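Local coordinates for protein ATP:cob(I)alamin adenosyltransferase, putative (Burkholderia thailandensis, PDB 2ZHZ) that probably transfers the adenosyl group of ATP to the cobalt of reduced cobalamin, giving adenosylcobalamin, and works as a homotrimer with ATP and magnesium bound, at residues D15-T18 against S24-R27; D29-A34 against V136-S141. One frame throughout, in Å; residues are numbered along the deposited sequence.

Contact 1 joins the two strands of the small hairpin before the helix bundle; contact 2 ties the first turn of the bundle's helix 31-50 to the C-terminal part of helix 116-141. Their centres lie about 14 Å apart, and Ile33 bridges them: its CG1 packs on Val26 CG2 at 3.5 Å and its CD1 on Thr18 CG2 at 3.6 Å. One ATP touches both, with Thr18 of contact 1 holding a phosphate oxygen and Ile33 of contact 2 lying against the adenine. Arg129, Glu132 and Arg133 of a neighbouring subunit add to that pocket, so hairpin, helix start and subunit interface meet round a single nucleotide.

Contact 1 (D15-T18 against S24-R27); sequences DGTT and SRVR. With ATP (adenosine-5'-triphosphate), chain G.
The side chains of Arg25 and Thr17 cross at about a right angle, and the guanidinium turns its NE/NH2 edge to the hydroxyl. NH2 of Arg25 reaches Thr17 OG1 at 2.9 Å and its NE reaches the same oxygen at 3.1 Å, with OG1 in the guanidinium plane. Arg25 leaves its strand pointing to the flank, and the bend at chi3 (80°) turns its end back to segment 15-18, placing Thr18 C over one face, off toward the rim. Behind Thr17, Asp15 closes an Asx turn: its OD1 accepts from Thr17 N at 3.0 Å and from Thr17 OG1 at 2.8 Å, both from the same face of the carboxylate. The backbones meet as an antiparallel pair, Thr18 N giving to Val26 O at 2.8 Å and Val26 N returning a bond to Thr18 O at 2.9 Å. On that hydrogen-bonded pair the side chains of Thr18 and Val26 share a face, toward helix 31-50. Thr18 turns OG1 opposite its own N (chi1 -171°), which sends the hydroxyl to ATP O2B at 3.1 Å and keeps CG2 beside Val26. Thr17 OG1 thus gives to a carboxylate while accepting twice from a guanidinium, consistent with Asp15 and Arg25 steadying the turn that leads into the strand bearing the ATP-binding Thr18.

Contact 2 (D29-A34 against V136-S141); sequences DDARIA and VALGAS. With ATP (adenosine-5'-triphosphate), chain G.
Leu138 reaches from helix 116-141 to the opening turn of helix 31-50, and apolar packing carries the contact. Its CG stands anti to the backbone N (chi1 170°), which extends the branched end toward the other helix. CD1 lies 3.5 Å from Arg32 CA and also meets Ala31 CB at 4.2 Å, touching backbone as well as side chain. CD2 rests against the aliphatic start of Arg32, 4.0 Å from its CG, and sits over one face of the guanidinium toward the rim.

Hydrogen bonds act within each segment. Asp30 is the N-cap of helix 31-50, its OD2 accepting from Arg32 N at 2.9 Å on the anti side of the carboxylate, well out of its plane. Near the end of helix 116-141, Leu138 O takes bonds from Ser141 N and from Ser141 OG, the latter at 3.2 Å and tilted from the carbonyl plane.

A bend at chi3 (-70°), midway along Arg32, carries the charged end to its partners. NH2 forms a salt bridge with Glu142, just beyond the second segment, while NH1 bonds to Leu76 O.

On the other side of helix 31-50, Ile33 faces the nucleotide, with its CG2 3.5 Å from C2 of the adenine, and Arg133 of a neighbouring subunit packs against Ile33. Arg32 therefore serves two chemistries at once: its carbon chain and guanidinium face lie against Leu138, while its nitrogens bind a carboxylate and a carbonyl, joining the first turn of helix 31-50 to the C-terminal ends of helices 56-77 (Leu76) and 116-141 (Leu138, with Glu142 just after it).

Contact 1 (D15-T18 against S24-R27)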
# COMPACT_ATOMS: atom_id res chain seq x y z
N ASP B 15 -2.20 -24.46 2.61
CA ASP B 15 -0.83 -24.97 2.64
C ASP B 15 0.21 -23.99 2.12
O ASP B 15 1.38 -24.33 1.99
CB ASP B 15 -0.73 -26.30 1.88
CG ASP B 15 -0.91 -26.15 0.39
OD1 ASP B 15 -1.23 -25.03 -0.08
OD2 ASP B 15 -0.73 -27.16 -0.32
N GLY B 16 -0.22 -22.77 1.82
CA GLY B 16 0.72 -21.77 1.35
C GLY B 16 0.95 -21.75 -0.14
O GLY B 16 1.82 -21.02 -0.62
N THR B 17 0.20 -22.56 -0.89
CA THR B 17 0.34 -22.58 -2.34
C THR B 17 -0.96 -22.11 -2.97
O THR B 17 -2.00 -22.05 -2.30
CB THR B 17 0.69 -24.00 -2.88
OG1 THR B 17 -0.45 -24.87 -2.74
CG2 THR B 17 1.85 -24.59 -2.12
N THR B 18 -0.91 -21.77 -4.25
CA THR B 18 -2.09 -21.33 -4.97
C THR B 18 -1.96 -21.78 -6.42
O THR B 18 -0.89 -22.21 -6.85
CB THR B 18 -2.26 -19.79 -4.90
OG1 THR B 18 -3.53 -19.43 -5.44
CG2 THR B 18 -1.16 -19.10 -5.70
N SER B 24 -1.27 -24.81 -13.20
CA SER B 24 -0.07 -25.04 -12.41
C SER B 24 -0.20 -24.45 -11.01
O SER B 24 -1.01 -23.56 -10.77
CB SER B 24 1.16 -24.44 -13.10
OG SER B 24 1.03 -23.03 -13.23
N ARG B 25 0.59 -24.98 -10.08
CA ARG B 25 0.58 -24.50 -8.70
C ARG B 25 1.91 -23.87 -8.34
O ARG B 25 2.97 -24.33 -8.78
CB ARG B 25 0.31 -25.63 -7.72
CG ARG B 25 -1.11 -26.14 -7.72
CD ARG B 25 -1.39 -26.92 -6.44
NE ARG B 25 -1.67 -26.04 -5.30
CZ ARG B 25 -2.72 -25.23 -5.23
NH1 ARG B 25 -3.60 -25.18 -6.22
NH2 ARG B 25 -2.90 -24.48 -4.15
N VAL B 26 1.86 -22.83 -7.51
CA VAL B 26 3.06 -22.14 -7.07
C VAL B 26 2.88 -21.73 -5.63
O VAL B 26 1.75 -21.63 -5.14
CB VAL B 26 3.33 -20.89 -7.93
CG1 VAL B 26 3.57 -21.28 -9.38
CG2 VAL B 26 2.14 -19.93 -7.83
N ARG B 27 3.99 -21.50 -4.93
CA ARG B 27 3.92 -21.08 -3.54
C ARG B 27 3.48 -19.62 -3.57
O ARG B 27 3.79 -18.90 -4.51
CB ARG B 27 5.28 -21.23 -2.86
CG ARG B 27 5.19 -21.38 -1.35
CD ARG B 27 6.48 -21.94 -0.77
NE ARG B 27 7.57 -20.97 -0.84
CZ ARG B 27 8.84 -21.26 -0.57
NH1 ARG B 27 9.18 -22.50 -0.23
NH2 ARG B 27 9.77 -20.32 -0.64
PG ATP G . -8.47 -20.49 -0.84
O1G ATP G . -7.54 -21.09 0.19
O2G ATP G . -9.71 -21.30 -1.08
O3G ATP G . -8.91 -19.09 -0.48
PB ATP G . -6.24 -19.68 -2.60
O1B ATP G . -5.70 -19.02 -1.37
O2B ATP G . -5.32 -20.66 -3.29
O3B ATP G . -7.68 -20.43 -2.28
PA ATP G . -7.69 -17.30 -3.46
O1A ATP G . -7.29 -16.55 -2.24
O2A ATP G . -9.12 -17.81 -3.60
O3A ATP G . -6.67 -18.56 -3.71
O5' ATP G . -7.35 -16.33 -4.69
C5' ATP G . -7.56 -16.74 -6.03
C4' ATP G . -6.47 -16.18 -6.96
O4' ATP G . -5.72 -15.11 -6.35
C3' ATP G . -5.49 -17.26 -7.39
O3' ATP G . -5.62 -17.54 -8.79
C2' ATP G . -4.10 -16.75 -7.01
O2' ATP G . -3.26 -16.66 -8.17
C1' ATP G . -4.31 -15.39 -6.36
N9 ATP G . -3.76 -15.34 -4.95
C8 ATP G . -4.00 -16.24 -3.96
N7 ATP G . -3.36 -15.91 -2.81
C5 ATP G . -2.68 -14.77 -3.04
C6 ATP G . -1.79 -13.86 -2.25
N6 ATP G . -1.49 -14.13 -0.95
N1 ATP G . -1.27 -12.75 -2.89
C2 ATP G . -1.55 -12.46 -4.19
N3 ATP G . -2.37 -13.25 -4.97
C4 ATP G . -2.95 -14.39 -4.46

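Contact 2 (D29-A34 against V136-S141)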
# COMPACT_ATOMS: atom_id res chain seq x y z
N ASP B 29 4.56 -17.06 -2.19
CA ASP B 29 5.61 -16.05 -2.16
C ASP B 29 6.36 -15.99 -3.50
O ASP B 29 7.37 -15.29 -3.62
CB ASP B 29 6.59 -16.30 -1.01
CG ASP B 29 7.32 -17.63 -1.12
OD1 ASP B 29 8.36 -17.77 -0.45
OD2 ASP B 29 6.85 -18.53 -1.85
N ASP B 30 5.86 -16.72 -4.49
CA ASP B 30 6.47 -16.74 -5.82
C ASP B 30 6.42 -15.33 -6.41
O ASP B 30 5.48 -14.58 -6.16
CB ASP B 30 5.68 -17.69 -6.73
CG ASP B 30 6.35 -17.90 -8.08
OD1 ASP B 30 7.23 -18.78 -8.18
OD2 ASP B 30 6.01 -17.17 -9.03
N ALA B 31 7.44 -14.98 -7.19
CA ALA B 31 7.52 -13.66 -7.81
C ALA B 31 6.29 -13.32 -8.64
O ALA B 31 5.87 -12.16 -8.71
CB ALA B 31 8.78 -13.57 -8.68
N ARG B 32 5.70 -14.32 -9.28
CA ARG B 32 4.52 -14.09 -10.11
C ARG B 32 3.30 -13.73 -9.24
O ARG B 32 2.51 -12.86 -9.60
CB ARG B 32 4.21 -15.33 -10.96
CG ARG B 32 3.05 -15.16 -11.93
CD ARG B 32 2.90 -16.37 -12.85
NE ARG B 32 4.00 -16.48 -13.81
CZ ARG B 32 4.07 -15.80 -14.96
NH1 ARG B 32 3.10 -14.96 -15.30
NH2 ARG B 32 5.11 -15.97 -15.76
N ILE B 33 3.16 -14.40 -8.10
CA ILE B 33 2.05 -14.14 -7.21
C ILE B 33 2.21 -12.76 -6.58
O ILE B 33 1.22 -12.06 -6.33
CB ILE B 33 1.95 -15.22 -6.10
CG1 ILE B 33 1.74 -16.60 -6.75
CG2 ILE B 33 0.80 -14.92 -5.16
CD1 ILE B 33 0.54 -16.67 -7.68
N ALA B 34 3.45 -12.37 -6.32
CA ALA B 34 3.73 -11.06 -5.74
C ALA B 34 3.33 -9.95 -6.72
O ALA B 34 2.74 -8.95 -6.33
CB ALA B 34 5.21 -10.94 -5.39
N VAL B 136 8.82 -6.21 -13.12
CA VAL B 136 10.15 -6.26 -13.70
C VAL B 136 10.93 -7.43 -13.10
O VAL B 136 11.70 -8.11 -13.79
CB VAL B 136 10.93 -4.95 -13.44
CG1 VAL B 136 12.40 -5.12 -13.80
CG2 VAL B 136 10.32 -3.83 -14.27
N ALA B 137 10.72 -7.67 -11.81
CA ALA B 137 11.39 -8.77 -11.11
C ALA B 137 10.90 -10.11 -11.64
O ALA B 137 11.67 -11.05 -11.80
CB ALA B 137 11.14 -8.67 -9.61
N LEU B 138 9.60 -10.21 -11.89
CA LEU B 138 9.02 -11.44 -12.41
C LEU B 138 9.57 -11.73 -13.80
O LEU B 138 9.90 -12.87 -14.11
CB LEU B 138 7.50 -11.32 -12.48
CG LEU B 138 6.79 -12.45 -13.23
CD1 LEU B 138 7.06 -13.79 -12.54
CD2 LEU B 138 5.30 -12.17 -13.29
N GLY B 139 9.68 -10.68 -14.61
CA GLY B 139 10.19 -10.83 -15.97
C GLY B 139 11.65 -11.22 -16.05
O GLY B 139 12.10 -11.74 -17.08
N ALA B 140 12.40 -10.97 -14.99
CA ALA B 140 13.82 -11.31 -14.96
C ALA B 140 14.04 -12.78 -14.64
O ALA B 140 15.13 -13.32 -14.84
CB ALA B 140 14.55 -10.44 -13.95
N SER B 141 13.00 -13.45 -14.14
CA SER B 141 13.12 -14.86 -13.79
C SER B 141 12.19 -15.74 -14.62
O SER B 141 12.27 -16.96 -14.58
CB SER B 141 12.82 -15.06 -12.30
OG SER B 141 11.48 -14.69 -12.00
PG ATP G . -8.47 -20.49 -0.84
O1G ATP G . -7.54 -21.09 0.19
O2G ATP G . -9.71 -21.30 -1.08
O3G ATP G . -8.91 -19.09 -0.48
PB ATP G . -6.24 -19.68 -2.60
O1B ATP G . -5.70 -19.02 -1.37
O2B ATP G . -5.32 -20.66 -3.29
O3B ATP G . -7.68 -20.43 -2.28
PA ATP G . -7.69 -17.30 -3.46
O1A ATP G . -7.29 -16.55 -2.24
O2A ATP G . -9.12 -17.81 -3.60
O3A ATP G . -6.67 -18.56 -3.71
O5' ATP G . -7.35 -16.33 -4.69
C5' ATP G . -7.56 -16.74 -6.03
C4' ATP G . -6.47 -16.18 -6.96
O4' ATP G . -5.72 -15.11 -6.35
C3' ATP G . -5.49 -17.26 -7.39
O3' ATP G . -5.62 -17.54 -8.79
C2' ATP G . -4.10 -16.75 -7.01
O2' ATP G . -3.26 -16.66 -8.17
C1' ATP G . -4.31 -15.39 -6.36
N9 ATP G . -3.76 -15.34 -4.95
C8 ATP G . -4.00 -16.24 -3.96
N7 ATP G . -3.36 -15.91 -2.81
C5 ATP G . -2.68 -14.77 -3.04
C6 ATP G . -1.79 -13.86 -2.25
N6 ATP G . -1.49 -14.13 -0.95
N1 ATP G . -1.27 -12.75 -2.89
C2 ATP G . -1.55 -12.46 -4.19
N3 ATP G . -2.37 -13.25 -4.97
C4 ATP G . -2.95 -14.39 -4.46